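Local coordinates for apical membrane antigen 1-like protein, soluble form (Toxoplasma gondii, PDB 3ZLE) that probably takes part in host cell invasion by the sporozoite, as a member of the apicomplexan AMA1 family, at residues A16-R21 / T343-P348; V368-V373 / F377-K382. All coordinates share one frame; numbering follows the deposited sequence.

Interaction 1. Residues A16-R21 / T343-P348; sequences ADFMKR and TEVNLP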
# COMPACT_ATOMS: atom_id res chain seq x y z
N ALA A 16 -7.44 -8.90 18.77
CA ALA A 16 -6.01 -8.61 18.77
C ALA A 16 -5.47 -8.88 17.39
O ALA A 16 -4.75 -8.06 16.82
CB ALA A 16 -5.30 -9.46 19.85
N ASP A 17 -6.02 -9.89 16.74
CA ASP A 17 -5.63 -10.19 15.35
C ASP A 17 -6.09 -9.15 14.41
O ASP A 17 -5.47 -8.88 13.40
CB ASP A 17 -6.19 -11.55 14.91
CG ASP A 17 -5.46 -12.70 15.53
OD1 ASP A 17 -4.49 -12.45 16.29
OD2 ASP A 17 -5.91 -13.86 15.35
N PHE A 18 -7.21 -8.50 14.74
CA PHE A 18 -7.67 -7.47 13.88
C PHE A 18 -6.83 -6.21 14.04
O PHE A 18 -6.38 -5.61 13.07
CB PHE A 18 -9.15 -7.20 14.15
CG PHE A 18 -9.80 -6.31 13.13
CD1 PHE A 18 -10.26 -6.83 11.92
CD2 PHE A 18 -9.96 -4.95 13.38
CE1 PHE A 18 -10.91 -6.00 10.99
CE2 PHE A 18 -10.63 -4.13 12.49
CZ PHE A 18 -11.15 -4.67 11.31
N MET A 19 -6.54 -5.85 15.29
CA MET A 19 -5.73 -4.64 15.56
C MET A 19 -4.31 -4.81 15.01
O MET A 19 -3.72 -3.88 14.46
CB MET A 19 -5.70 -4.36 17.08
CG MET A 19 -5.57 -2.90 17.48
SD MET A 19 -6.86 -1.82 16.81
CE MET A 19 -5.84 -0.78 15.77
N LYS A 20 -3.73 -5.99 15.21
CA LYS A 20 -2.33 -6.25 14.76
C LYS A 20 -2.15 -5.85 13.31
O LYS A 20 -1.04 -5.48 12.88
CB LYS A 20 -2.00 -7.74 14.85
CG LYS A 20 -1.66 -8.25 16.22
CD LYS A 20 -1.32 -9.75 16.13
CE LYS A 20 -1.70 -10.52 17.39
NZ LYS A 20 -1.47 -9.76 18.66
N ARG A 21 -3.20 -6.03 12.53
CA ARG A 21 -3.10 -5.83 11.08
C ARG A 21 -2.64 -4.41 10.82
O ARG A 21 -2.17 -4.10 9.71
CB ARG A 21 -4.46 -6.00 10.42
CG ARG A 21 -5.10 -7.34 10.41
CD ARG A 21 -6.50 -7.17 9.71
NE ARG A 21 -7.24 -8.42 9.48
CZ ARG A 21 -7.17 -9.15 8.34
NH1 ARG A 21 -6.30 -8.82 7.40
NH2 ARG A 21 -7.93 -10.24 8.19
N THR A 343 -12.34 -0.68 -0.29
CA THR A 343 -13.42 -1.59 0.04
C THR A 343 -13.48 -1.65 1.56
O THR A 343 -12.45 -1.53 2.20
CB THR A 343 -13.22 -2.99 -0.54
OG1 THR A 343 -11.92 -3.50 -0.18
CG2 THR A 343 -13.36 -2.95 -2.04
N GLU A 344 -14.68 -1.73 2.14
CA GLU A 344 -14.85 -1.58 3.60
C GLU A 344 -15.29 -2.86 4.34
O GLU A 344 -16.16 -3.59 3.84
CB GLU A 344 -15.86 -0.47 3.89
CG GLU A 344 -15.46 0.90 3.31
CD GLU A 344 -16.56 1.94 3.46
OE1 GLU A 344 -17.64 1.59 4.01
OE2 GLU A 344 -16.39 3.04 2.96
N VAL A 345 -14.66 -3.16 5.49
CA VAL A 345 -15.06 -4.29 6.27
C VAL A 345 -15.56 -3.79 7.62
O VAL A 345 -15.19 -2.70 8.07
CB VAL A 345 -13.89 -5.27 6.53
CG1 VAL A 345 -13.41 -5.96 5.29
CG2 VAL A 345 -12.82 -4.67 7.41
N ASN A 346 -16.32 -4.61 8.30
CA ASN A 346 -16.68 -4.30 9.66
C ASN A 346 -15.62 -4.61 10.70
O ASN A 346 -14.74 -5.46 10.49
CB ASN A 346 -17.98 -4.99 10.01
CG ASN A 346 -19.18 -4.25 9.44
OD1 ASN A 346 -19.24 -3.02 9.50
ND2 ASN A 346 -20.05 -4.97 8.77
N LEU A 347 -15.77 -3.97 11.85
CA LEU A 347 -15.08 -4.36 13.05
C LEU A 347 -15.50 -5.76 13.35
O LEU A 347 -16.61 -6.15 13.00
CB LEU A 347 -15.49 -3.45 14.22
CG LEU A 347 -15.02 -1.99 14.15
CD1 LEU A 347 -15.51 -1.20 15.37
CD2 LEU A 347 -13.48 -1.93 14.05
N PRO A 348 -14.63 -6.54 14.00
CA PRO A 348 -15.03 -7.87 14.39
C PRO A 348 -16.21 -7.76 15.33
O PRO A 348 -16.29 -6.84 16.12
CB PRO A 348 -13.80 -8.45 15.14
CG PRO A 348 -12.73 -7.40 15.05
CD PRO A 348 -13.18 -6.30 14.12
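With CG placed anti to the backbone N (chi1 -169°), the side chain of Phe-18 leaves helix 13-20 and reaches across to Pro-348, its ring plane set nearly perpendicular to the CA-CB-CG plane (chi2 83°) and presenting a face to the proline. Pro-348 CD sits almost exactly over the middle of that face: it lies 3.4 Å from the centroid of the Phe-18 ring and only 8° off the ring normal, a textbook CH-pi contact. The CD methylene of a proline suits this role because the adjoining nitrogen leaves its hydrogens slightly positive, which probably strengthens the attraction to the pi cloud. Pro-348 CG lies further back, 3.7 Å from Phe-18 CB, so the CG-CD edge of the pyrrolidine runs from near the root of Phe-18 to the middle of its ring.

Other groups meet the outer end of the aromatic ring. Val-345 brings CG2 to its edge, near the ring plane, 4.2 Å from Phe-18 CZ. Leu-347 starts by pointing away, but its CD2 branch bends back to within 3.9 Å of Phe-18 CE2, the two side chains crossing at about a right angle.

The contact joins the first helix of this conserved ectodomain fragment to a chain segment more than 300 residues later, where the short strand 344-345, paired in parallel with strand 222-223, runs out into a loop. Val-223 of that partner strand also touches both Phe-18 and Leu-347, and Phe-22 meets the Phe-18 ring with its own plane steeply inclined.

No hydrogen bond links the two segments. Asn-346 O approaches Phe-18 CZ obliquely at 3.8 Å, and this carbonyl accepts a hydrogen bond from a glycerol, probably a crystallisation additive, lying close to the same phenylalanine.

Interaction 2. Residues V368-V373 / F377-K382; sequences VVTECV and FDQTSK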
# COMPACT_ATOMS: atom_id res chain seq x y z
N VAL A 368 -16.93 8.08 29.27
CA VAL A 368 -17.02 7.28 28.04
C VAL A 368 -17.13 5.80 28.38
O VAL A 368 -16.52 5.34 29.34
CB VAL A 368 -15.86 7.60 27.09
CG1 VAL A 368 -15.99 6.82 25.77
CG2 VAL A 368 -15.84 9.10 26.81
N VAL A 369 -18.10 5.12 27.79
CA VAL A 369 -18.41 3.75 28.16
C VAL A 369 -18.29 2.93 26.87
O VAL A 369 -18.70 3.40 25.80
CB VAL A 369 -19.85 3.67 28.78
CG1 VAL A 369 -20.31 2.25 29.03
CG2 VAL A 369 -19.90 4.41 30.11
N THR A 370 -17.54 1.83 26.93
CA THR A 370 -17.37 0.89 25.80
C THR A 370 -18.13 -0.39 26.13
O THR A 370 -17.92 -0.98 27.18
CB THR A 370 -15.88 0.53 25.57
OG1 THR A 370 -15.09 1.73 25.54
CG2 THR A 370 -15.68 -0.21 24.24
N GLU A 371 -19.07 -0.78 25.28
CA GLU A 371 -19.83 -1.99 25.54
C GLU A 371 -20.10 -2.81 24.29
O GLU A 371 -19.74 -2.41 23.17
CB GLU A 371 -21.18 -1.73 26.22
CG GLU A 371 -21.35 -0.48 27.06
CD GLU A 371 -22.83 -0.16 27.29
OE1 GLU A 371 -23.48 -0.91 28.04
OE2 GLU A 371 -23.36 0.75 26.62
N CYS A 372 -20.85 -3.90 24.51
CA CYS A 372 -21.33 -4.74 23.44
C CYS A 372 -22.84 -4.79 23.44
O CYS A 372 -23.45 -5.51 24.23
CB CYS A 372 -20.84 -6.17 23.61
SG CYS A 372 -20.78 -7.07 22.04
N VAL A 373 -23.41 -4.28 22.37
CA VAL A 373 -24.82 -4.11 22.27
C VAL A 373 -25.18 -4.79 20.95
O VAL A 373 -24.63 -4.42 19.92
CB VAL A 373 -25.11 -2.60 22.15
CG1 VAL A 373 -26.54 -2.33 21.79
CG2 VAL A 373 -24.65 -1.85 23.40
N PHE A 377 -19.44 -3.54 18.80
CA PHE A 377 -18.74 -2.60 19.62
C PHE A 377 -19.53 -1.30 19.69
O PHE A 377 -20.05 -0.83 18.66
CB PHE A 377 -17.33 -2.33 19.07
CG PHE A 377 -16.29 -3.21 19.66
CD1 PHE A 377 -15.75 -2.93 20.90
CD2 PHE A 377 -15.92 -4.40 19.01
CE1 PHE A 377 -14.78 -3.75 21.45
CE2 PHE A 377 -14.97 -5.25 19.58
CZ PHE A 377 -14.38 -4.92 20.79
N ASP A 378 -19.61 -0.73 20.89
CA ASP A 378 -20.26 0.55 21.06
C ASP A 378 -19.46 1.42 22.03
O ASP A 378 -18.97 0.95 23.06
CB ASP A 378 -21.69 0.35 21.54
CG ASP A 378 -22.61 1.52 21.13
OD1 ASP A 378 -22.41 2.09 20.04
OD2 ASP A 378 -23.52 1.87 21.93
N GLN A 379 -19.23 2.66 21.62
CA GLN A 379 -18.59 3.66 22.44
C GLN A 379 -19.56 4.82 22.58
O GLN A 379 -19.93 5.43 21.59
CB GLN A 379 -17.33 4.16 21.76
CG GLN A 379 -16.50 5.11 22.62
CD GLN A 379 -15.05 5.06 22.27
OE1 GLN A 379 -14.54 4.01 21.93
NE2 GLN A 379 -14.40 6.22 22.23
N THR A 380 -19.96 5.15 23.80
CA THR A 380 -20.86 6.30 23.99
C THR A 380 -20.45 7.13 25.18
O THR A 380 -19.90 6.61 26.14
CB THR A 380 -22.30 5.85 24.23
OG1 THR A 380 -22.32 4.97 25.35
CG2 THR A 380 -22.87 5.14 23.00
N SER A 381 -20.82 8.40 25.17
CA SER A 381 -20.83 9.20 26.39
C SER A 381 -22.02 8.90 27.28
O SER A 381 -23.12 8.71 26.80
CB SER A 381 -20.83 10.66 26.05
OG SER A 381 -19.64 10.99 25.41
N LYS A 382 -21.81 8.98 28.59
CA LYS A 382 -22.82 8.65 29.58
C LYS A 382 -22.78 9.69 30.67
O LYS A 382 -21.70 10.11 31.12
CB LYS A 382 -22.53 7.28 30.18
CG LYS A 382 -23.50 6.86 31.27
CD LYS A 382 -23.11 5.52 31.87
CE LYS A 382 -23.92 5.20 33.11
NZ LYS A 382 -23.92 3.73 33.36
O HOH W 1 -21.75 2.48 24.97
O HOH W 2 -13.46 2.12 23.35
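Strands 366-373 and 376-383 form an antiparallel beta hairpin, the axes of 368-373 and 377-382 approaching to 4.7 Å, in which the hydrogen-bonded pairs Val-369/Thr-380 and Glu-371/Asp-378 each exchange two N-H...O bonds, that from Asp-378 N to Glu-371 O being the most bent, with 141° at the hydrogen.

On the face carrying Val-368, Thr-370 and Gln-379, Val-368 CG1 lies 3.6 Å from Gln-379 CG. Gln-379 swings CG anti to its own nitrogen (chi1 -174°), extending the chain so that NE2 reaches Cys-236 O, while OE1 accepts a 2.6 Å bond from a water also hydrogen-bonded to Thr-370 OG1. Phe-377 receives Thr-370 CG2 at its ring edge and stacks on Trp-9.

On the opposite face, with Val-369 and Thr-380, Val-369 CG2 packs 3.8 Å from Lys-382 CD, using the lysine's aliphatic stem. Another water accepts from Thr-380 OG1 and donates to Glu-371 OE2 at 2.9 Å and, over a longer bond, to Val-369 O. With Asp-378 OD2 only 4.8 Å from Glu-371 OE2, the water's donated bond would probably help stabilise the Glu-371 charge beside Asp-378.

How the interactions relate
Interaction 1 is a small surface contact without hydrogen bonds between its segments, relying on apolar packing round one aromatic ring to unite distant parts of the sequence. Interaction 2 is larger and partly buried, joins neighbours in sequence through paired backbone bonds, and adds bridging waters; its disulfide from Cys-372 to Cys-350 ties the hairpin back to the chain just beyond Pro-348. The centres lie about 18 Å apart, yet the contacts touch: Leu-347 CD1 comes within 4.3 Å of Phe-377 CB. Strand 326-330 is shared as well, since Pro-329 packs against Leu-347 from interaction 1 and against Phe-377 and Gln-379 from interaction 2.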